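Non-reducing end beta-L-arabinofuranosidase (Bacteroides thetaiotaomicron, PDB 5MQO) probably acts as a family GH127 glycoside hydrolase that cleaves sugar linkages during the breakdown of complex plant pectin by a gut bacterium. Local coordinates at residues Met251-Gly256 and Val307-Ala312; Arg394-Thr399 and Lys403-Val408. All blocks are in the same frame, centred on the assembly; numbering follows the deposited sequence.

Contact 1. Residues Met251-Gly256 and Val307-Ala312; sequences MYRATG and VADVYA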
ATOM      1  N   MET A 251      -8.409  -4.147  18.291  1.00 58.86           N
ATOM      2  CA  MET A 251      -8.627  -4.025  19.725  1.00 59.68           C
ATOM      3  C   MET A 251      -9.016  -5.319  20.374  1.00 58.39           C
ATOM      4  O   MET A 251      -8.597  -5.569  21.510  1.00 57.68           O
ATOM      5  CB  MET A 251      -9.664  -2.976  20.048  1.00 62.94           C
ATOM      6  CG  MET A 251      -9.019  -1.632  20.290  1.00 66.10           C
ATOM      7  SD  MET A 251      -8.269  -1.596  21.923  1.00 70.60           S
ATOM      8  CE  MET A 251      -7.623   0.053  21.807  1.00 71.10           C
ATOM      9  N   TYR A 252      -9.802  -6.141  19.679  1.00 56.99           N
ATOM     10  CA  TYR A 252     -10.091  -7.500  20.183  1.00 58.02           C
ATOM     11  C   TYR A 252      -8.803  -8.297  20.291  1.00 56.28           C
ATOM     12  O   TYR A 252      -8.504  -8.856  21.328  1.00 57.21           O
ATOM     13  CB  TYR A 252     -11.077  -8.232  19.287  1.00 58.56           C
ATOM     14  CG  TYR A 252     -11.143  -9.725  19.491  1.00 58.92           C
ATOM     15  CD1 TYR A 252     -11.737 -10.286  20.628  1.00 59.85           C
ATOM     16  CD2 TYR A 252     -10.644 -10.586  18.519  1.00 60.40           C
ATOM     17  CE1 TYR A 252     -11.813 -11.673  20.793  1.00 60.40           C
ATOM     18  CE2 TYR A 252     -10.711 -11.967  18.668  1.00 62.18           C
ATOM     19  CZ  TYR A 252     -11.290 -12.515  19.804  1.00 61.92           C
ATOM     20  OH  TYR A 252     -11.338 -13.894  19.890  1.00 62.41           O
ATOM     21  N   ARG A 253      -8.031  -8.298  19.214  1.00 55.00           N
ATOM     22  CA  ARG A 253      -6.668  -8.817  19.236  1.00 54.13           C
ATOM     23  C   ARG A 253      -5.829  -8.350  20.403  1.00 54.11           C
ATOM     24  O   ARG A 253      -5.121  -9.157  20.983  1.00 55.59           O
ATOM     25  CB  ARG A 253      -5.928  -8.483  17.936  1.00 53.88           C
ATOM     26  CG  ARG A 253      -6.368  -9.396  16.794  1.00 53.16           C
ATOM     27  CD  ARG A 253      -5.980  -8.861  15.453  1.00 50.83           C
ATOM     28  NE  ARG A 253      -6.583  -9.658  14.406  1.00 50.11           N
ATOM     29  CZ  ARG A 253      -6.527  -9.334  13.115  1.00 49.85           C
ATOM     30  NH1 ARG A 253      -5.868  -8.244  12.728  1.00 50.45           N
ATOM     31  NH2 ARG A 253      -7.113 -10.108  12.202  1.00 48.14           N
ATOM     32  N   ALA A 254      -5.908  -7.069  20.737  1.00 53.82           N
ATOM     33  CA  ALA A 254      -5.118  -6.511  21.829  1.00 54.81           C
ATOM     34  C   ALA A 254      -5.668  -6.722  23.246  1.00 57.31           C
ATOM     35  O   ALA A 254      -4.906  -6.597  24.199  1.00 57.96           O
ATOM     36  CB  ALA A 254      -4.880  -5.041  21.598  1.00 53.76           C
ATOM     37  N   THR A 255      -6.960  -7.011  23.400  1.00 57.84           N
ATOM     38  CA  THR A 255      -7.573  -7.114  24.736  1.00 58.70           C
ATOM     39  C   THR A 255      -8.220  -8.447  25.073  1.00 61.53           C
ATOM     40  O   THR A 255      -8.412  -8.727  26.241  1.00 64.50           O
ATOM     41  CB  THR A 255      -8.686  -6.069  24.908  1.00 59.67           C
ATOM     42  OG1 THR A 255      -9.683  -6.250  23.887  1.00 58.58           O
ATOM     43  CG2 THR A 255      -8.121  -4.647  24.861  1.00 59.55           C
ATOM     44  N   GLY A 256      -8.583  -9.244  24.066  1.00 63.12           N
ATOM     45  CA  GLY A 256      -9.300 -10.500  24.263  1.00 62.14           C
ATOM     46  C   GLY A 256     -10.772 -10.280  24.549  1.00 64.79           C
ATOM     47  O   GLY A 256     -11.480 -11.222  24.902  1.00 68.89           O
ATOM     48  N   VAL A 307     -13.023  -6.992   6.604  1.00 47.99           N
ATOM     49  CA  VAL A 307     -13.679  -8.295   6.525  1.00 47.75           C
ATOM     50  C   VAL A 307     -12.684  -9.467   6.634  1.00 47.80           C
ATOM     51  O   VAL A 307     -12.983 -10.482   7.260  1.00 46.85           O
ATOM     52  CB  VAL A 307     -14.548  -8.387   5.248  1.00 48.23           C
ATOM     53  CG1 VAL A 307     -15.040  -9.807   4.970  1.00 48.82           C
ATOM     54  CG2 VAL A 307     -15.747  -7.454   5.388  1.00 48.78           C
ATOM     55  N   ALA A 308     -11.506  -9.311   6.033  1.00 47.56           N
ATOM     56  CA  ALA A 308     -10.455 -10.303   6.115  1.00 46.96           C
ATOM     57  C   ALA A 308     -10.002 -10.454   7.535  1.00 48.06           C
ATOM     58  O   ALA A 308      -9.765 -11.560   8.004  1.00 46.91           O
ATOM     59  CB  ALA A 308      -9.292  -9.922   5.246  1.00 46.68           C
ATOM     60  N   ASP A 309      -9.907  -9.324   8.221  1.00 50.85           N
ATOM     61  CA  ASP A 309      -9.642  -9.314   9.660  1.00 50.81           C
ATOM     62  C   ASP A 309     -10.708 -10.053  10.491  1.00 51.68           C
ATOM     63  O   ASP A 309     -10.367 -10.812  11.399  1.00 53.12           O
ATOM     64  CB  ASP A 309      -9.427  -7.875  10.157  1.00 50.14           C
ATOM     65  CG  ASP A 309      -7.974  -7.466  10.133  1.00 50.02           C
ATOM     66  OD1 ASP A 309      -7.109  -8.367  10.170  1.00 47.57           O
ATOM     67  OD2 ASP A 309      -7.698  -6.248  10.108  1.00 51.61           O
ATOM     68  N   VAL A 310     -11.986  -9.881  10.165  1.00 53.36           N
ATOM     69  CA  VAL A 310     -13.035 -10.673  10.832  1.00 53.06           C
ATOM     70  C   VAL A 310     -12.891 -12.134  10.468  1.00 54.35           C
ATOM     71  O   VAL A 310     -12.961 -12.989  11.364  1.00 55.22           O
ATOM     72  CB  VAL A 310     -14.458 -10.169  10.541  1.00 52.77           C
ATOM     73  CG1 VAL A 310     -15.524 -11.164  11.044  1.00 51.84           C
ATOM     74  CG2 VAL A 310     -14.632  -8.789  11.182  1.00 52.95           C
ATOM     75  N   TYR A 311     -12.629 -12.424   9.187  1.00 54.92           N
ATOM     76  CA  TYR A 311     -12.423 -13.816   8.765  1.00 54.52           C
ATOM     77  C   TYR A 311     -11.290 -14.482   9.553  1.00 53.65           C
ATOM     78  O   TYR A 311     -11.416 -15.630   9.957  1.00 53.95           O
ATOM     79  CB  TYR A 311     -12.184 -13.954   7.259  1.00 55.48           C
ATOM     80  CG  TYR A 311     -11.856 -15.374   6.940  1.00 57.44           C
ATOM     81  CD1 TYR A 311     -12.864 -16.336   6.826  1.00 59.37           C
ATOM     82  CD2 TYR A 311     -10.521 -15.796   6.874  1.00 58.43           C
ATOM     83  CE1 TYR A 311     -12.550 -17.675   6.594  1.00 61.30           C
ATOM     84  CE2 TYR A 311     -10.198 -17.118   6.641  1.00 59.65           C
ATOM     85  CZ  TYR A 311     -11.201 -18.044   6.499  1.00 62.22           C
ATOM     86  OH  TYR A 311     -10.806 -19.322   6.280  1.00 66.11           O
ATOM     87  N   ALA A 312     -10.199 -13.751   9.785  1.00 53.55           N
ATOM     88  CA  ALA A 312      -9.065 -14.280  10.555  1.00 54.73           C
ATOM     89  C   ALA A 312      -9.474 -14.857  11.907  1.00 54.84           C
ATOM     90  O   ALA A 312      -8.846 -15.792  12.388  1.00 52.09           O
ATOM     91  CB  ALA A 312      -8.024 -13.198  10.780  1.00 53.90           C
TER
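R253 bridges the gap between two helices by meeting one oxygen of D309 with both terminal nitrogens of its guanidinium group, NH1 and NH2. NH1 lies 2.8 Å from D309 OD1 and NH2 lies 2.7 Å from that same D309 OD1, so the salt bridge is bifurcated onto a single acceptor rather than the side-by-side pairing of two nitrogens with two oxygens. The planes fit this: guanidinium and carboxylate stand 84° apart, and both N-H groups reach OD1 from the same face, well above the carboxylate plane. The bonds are bent, with an N-H...O angle of 139° at NH2. At the guanidinium edge, A312 CB approaches R253 NH2 at 3.5 Å, its small methyl allowing the charged group to pass close to the helix. A long residue suits this place because the nearest CA atoms, of R253 and D309, are 10.0 Å apart; the arginine chain spans that gap extended from CG to NE. Further out, E313 pairs with NE and E250 with NH1, fixing the guanidinium's rotation, while R394 holds D309 OD2. Replacing R253 by an alanine would probably leave D309, E313 and E250 without their shared positive partner and open a gap beside A312. The result is a buried charge network linking helices 243-255, 297-314 and 382-399 within a catalytic domain probably of the α/α-barrel type.

Contact 2. Residues Arg394-Thr399 and Lys403-Val408; sequences RMLEVT and KYAELV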
ATOM      1  N   ARG A 394      -3.657  -8.577   4.763  1.00 48.90           N
ATOM      2  CA  ARG A 394      -4.526  -9.463   5.538  1.00 49.57           C
ATOM      3  C   ARG A 394      -4.754 -10.781   4.802  1.00 50.41           C
ATOM      4  O   ARG A 394      -4.671 -11.870   5.396  1.00 50.31           O
ATOM      5  CB  ARG A 394      -5.862  -8.814   5.816  1.00 50.88           C
ATOM      6  CG  ARG A 394      -5.932  -7.993   7.091  1.00 52.88           C
ATOM      7  CD  ARG A 394      -5.082  -6.763   7.016  1.00 54.19           C
ATOM      8  NE  ARG A 394      -5.276  -5.901   8.163  1.00 55.05           N
ATOM      9  CZ  ARG A 394      -4.436  -4.933   8.511  1.00 55.93           C
ATOM     10  NH1 ARG A 394      -3.344  -4.658   7.796  1.00 56.31           N
ATOM     11  NH2 ARG A 394      -4.704  -4.215   9.589  1.00 58.07           N
ATOM     12  N   MET A 395      -4.991 -10.689   3.498  1.00 50.17           N
ATOM     13  CA  MET A 395      -5.153 -11.903   2.690  1.00 50.33           C
ATOM     14  C   MET A 395      -3.892 -12.795   2.710  1.00 49.45           C
ATOM     15  O   MET A 395      -3.997 -14.022   2.799  1.00 48.91           O
ATOM     16  CB  MET A 395      -5.569 -11.557   1.264  1.00 49.05           C
ATOM     17  CG  MET A 395      -6.928 -10.865   1.187  1.00 48.97           C
ATOM     18  SD  MET A 395      -8.357 -11.876   1.606  1.00 47.72           S
ATOM     19  CE  MET A 395      -8.368 -12.992   0.212  1.00 48.77           C
ATOM     20  N   LEU A 396      -2.717 -12.182   2.659  1.00 48.43           N
ATOM     21  CA  LEU A 396      -1.483 -12.923   2.882  1.00 49.44           C
ATOM     22  C   LEU A 396      -1.513 -13.679   4.220  1.00 51.14           C
ATOM     23  O   LEU A 396      -1.291 -14.900   4.234  1.00 50.19           O
ATOM     24  CB  LEU A 396      -0.259 -12.008   2.837  1.00 48.31           C
ATOM     25  CG  LEU A 396       1.120 -12.669   3.030  1.00 47.75           C
ATOM     26  CD1 LEU A 396       1.452 -13.630   1.883  1.00 48.13           C
ATOM     27  CD2 LEU A 396       2.177 -11.582   3.139  1.00 47.06           C
ATOM     28  N   GLU A 397      -1.799 -12.974   5.320  1.00 52.16           N
ATOM     29  CA  GLU A 397      -1.705 -13.586   6.675  1.00 56.30           C
ATOM     30  C   GLU A 397      -2.751 -14.726   6.876  1.00 56.16           C
ATOM     31  O   GLU A 397      -2.460 -15.752   7.448  1.00 55.30           O
ATOM     32  CB  GLU A 397      -1.770 -12.510   7.792  1.00 57.09           C
ATOM     33  CG  GLU A 397      -0.670 -11.435   7.684  1.00 57.72           C
ATOM     34  CD  GLU A 397      -0.109 -10.907   9.012  1.00 59.20           C
ATOM     35  OE1 GLU A 397      -0.853 -10.505   9.960  1.00 59.55           O
ATOM     36  OE2 GLU A 397       1.134 -10.873   9.102  1.00 58.51           O
ATOM     37  N   VAL A 398      -3.945 -14.540   6.342  1.00 56.72           N
ATOM     38  CA  VAL A 398      -4.996 -15.553   6.352  1.00 57.17           C
ATOM     39  C   VAL A 398      -4.779 -16.783   5.454  1.00 56.43           C
ATOM     40  O   VAL A 398      -5.409 -17.808   5.691  1.00 55.84           O
ATOM     41  CB  VAL A 398      -6.317 -14.874   5.926  1.00 58.67           C
ATOM     42  CG1 VAL A 398      -7.361 -15.862   5.462  1.00 60.63           C
ATOM     43  CG2 VAL A 398      -6.856 -14.019   7.059  1.00 58.42           C
ATOM     44  N   THR A 399      -3.962 -16.666   4.403  1.00 56.59           N
ATOM     45  CA  THR A 399      -3.798 -17.744   3.393  1.00 56.43           C
ATOM     46  C   THR A 399      -2.388 -18.304   3.182  1.00 58.22           C
ATOM     47  O   THR A 399      -2.239 -19.425   2.704  1.00 62.08           O
ATOM     48  CB  THR A 399      -4.292 -17.305   1.994  1.00 54.48           C
ATOM     49  OG1 THR A 399      -3.504 -16.217   1.500  1.00 52.00           O
ATOM     50  CG2 THR A 399      -5.723 -16.898   2.048  1.00 54.12           C
ATOM     51  N   LYS A 403       1.048 -14.717  -3.651  1.00 56.07           N
ATOM     52  CA  LYS A 403       0.460 -13.823  -4.638  1.00 56.48           C
ATOM     53  C   LYS A 403      -0.132 -12.561  -3.994  1.00 55.59           C
ATOM     54  O   LYS A 403      -0.180 -11.514  -4.626  1.00 57.50           O
ATOM     55  CB  LYS A 403      -0.582 -14.553  -5.487  1.00 57.48           C
ATOM     56  CG  LYS A 403      -1.932 -14.741  -4.816  1.00 57.43           C
ATOM     57  CD  LYS A 403      -2.806 -15.699  -5.593  1.00 57.12           C
ATOM     58  CE  LYS A 403      -4.228 -15.716  -5.059  1.00 57.81           C
ATOM     59  NZ  LYS A 403      -5.167 -16.113  -6.141  1.00 58.11           N
ATOM     60  N   TYR A 404      -0.579 -12.663  -2.746  1.00 52.84           N
ATOM     61  CA  TYR A 404      -1.024 -11.489  -2.014  1.00 51.38           C
ATOM     62  C   TYR A 404       0.157 -10.616  -1.604  1.00 50.78           C
ATOM     63  O   TYR A 404       0.048  -9.395  -1.606  1.00 51.03           O
ATOM     64  CB  TYR A 404      -1.861 -11.890  -0.794  1.00 51.76           C
ATOM     65  CG  TYR A 404      -3.142 -12.622  -1.150  1.00 51.43           C
ATOM     66  CD1 TYR A 404      -4.161 -11.979  -1.880  1.00 50.77           C
ATOM     67  CD2 TYR A 404      -3.334 -13.951  -0.783  1.00 49.46           C
ATOM     68  CE1 TYR A 404      -5.328 -12.642  -2.208  1.00 49.98           C
ATOM     69  CE2 TYR A 404      -4.486 -14.615  -1.120  1.00 49.83           C
ATOM     70  CZ  TYR A 404      -5.478 -13.956  -1.824  1.00 51.22           C
ATOM     71  OH  TYR A 404      -6.627 -14.618  -2.151  1.00 53.09           O
ATOM     72  N   ALA A 405       1.290 -11.231  -1.273  1.00 50.80           N
ATOM     73  CA  ALA A 405       2.519 -10.466  -1.023  1.00 51.68           C
ATOM     74  C   ALA A 405       3.013  -9.614  -2.219  1.00 50.95           C
ATOM     75  O   ALA A 405       3.541  -8.508  -2.008  1.00 53.60           O
ATOM     76  CB  ALA A 405       3.634 -11.376  -0.521  1.00 52.49           C
ATOM     77  N   GLU A 406       2.846 -10.121  -3.439  1.00 49.25           N
ATOM     78  CA  GLU A 406       3.181  -9.378  -4.659  1.00 50.97           C
ATOM     79  C   GLU A 406       2.454  -8.030  -4.724  1.00 51.42           C
ATOM     80  O   GLU A 406       3.064  -6.980  -4.994  1.00 52.77           O
ATOM     81  CB  GLU A 406       2.812 -10.218  -5.890  1.00 52.25           C
ATOM     82  CG  GLU A 406       3.280  -9.691  -7.240  1.00 52.72           C
ATOM     83  CD  GLU A 406       4.778  -9.512  -7.353  1.00 54.37           C
ATOM     84  OE1 GLU A 406       5.540 -10.367  -6.855  1.00 56.31           O
ATOM     85  OE2 GLU A 406       5.205  -8.504  -7.948  1.00 57.73           O
ATOM     86  N   LEU A 407       1.161  -8.062  -4.424  1.00 51.54           N
ATOM     87  CA  LEU A 407       0.324  -6.862  -4.421  1.00 51.75           C
ATOM     88  C   LEU A 407       0.666  -5.865  -3.346  1.00 51.09           C
ATOM     89  O   LEU A 407       0.597  -4.651  -3.588  1.00 49.76           O
ATOM     90  CB  LEU A 407      -1.159  -7.255  -4.374  1.00 52.84           C
ATOM     91  CG  LEU A 407      -1.482  -7.629  -5.838  1.00 53.66           C
ATOM     92  CD1 LEU A 407      -2.337  -8.845  -5.945  1.00 56.20           C
ATOM     93  CD2 LEU A 407      -2.109  -6.456  -6.574  1.00 52.56           C
ATOM     94  N   VAL A 408       1.034  -6.365  -2.166  1.00 50.31           N
ATOM     95  CA  VAL A 408       1.549  -5.494  -1.117  1.00 49.16           C
ATOM     96  C   VAL A 408       2.752  -4.724  -1.661  1.00 48.72           C
ATOM     97  O   VAL A 408       2.823  -3.517  -1.476  1.00 47.73           O
ATOM     98  CB  VAL A 408       1.911  -6.287   0.174  1.00 49.76           C
ATOM     99  CG1 VAL A 408       2.685  -5.430   1.164  1.00 48.87           C
ATOM    100  CG2 VAL A 408       0.652  -6.798   0.856  1.00 49.94           C
TER
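Y404 is the bump of this interface: its ring lies between M395 and T399 of the facing helix, while L396 packs on the tyrosine's CB. A broad flat ring suits the place, offering a face to one neighbour and an edge to the other. M395 supplies the floor: its CB sits 3.5 Å from the centroid of the Y404 ring, 13° off the normal, a CH-pi contact over the face. From there the methionine chain, bent at both chi2 and chi3, arches away from the face and returns with its CE 3.4 Å from Y404 OH. At the top of the arch, M395 SD is 5.3 Å from the centroid of the Y404 ring in a Met-aromatic contact. An unbranched, flexible residue suits this curved path. T399 closes one edge, its OG1 lying 3.2 Å from Y404 CD2 near the ring plane. That hydroxyl is turned between the backbone N and the carbonyl carbon (chi1 64°), from where T399 OG1 donates a 2.6 Å hydrogen bond to M395 O. Beside the tyrosine, L396 CD2 rests 3.9 Å from A405 CB; the alanine is the shallow spot that accepts the leucine's branches. K403 CG lies over the opposite face of the Y404 ring, and W327 meets that ring edge-to-face. With axes 8.4 Å apart at 160° and a short turn joining them, the segments form an antiparallel α-hairpin, consistent with the catalytic domain's 6-hairpin clan.

Overall arrangement
The two contacts follow one another along the chain, contact 1 closing before contact 2 opens, and their centres are about 17 Å apart within the GH127 catalytic domain. They join four helices, 243-255 with 297-314 and 382-399 with 402-416, and the middle two helices touch each other. There D309 OD2 of contact 1 lies 3.1 Å from R394 NE of contact 2 in their salt bridge, while A308 packs on R394 and Y311 on V398. Contact 1 thus joins helices distant in sequence through charge, whereas contact 2 packs a local hairpin through apolar shape, and together they make a continuous row of helices across the mainly helical catalytic domain.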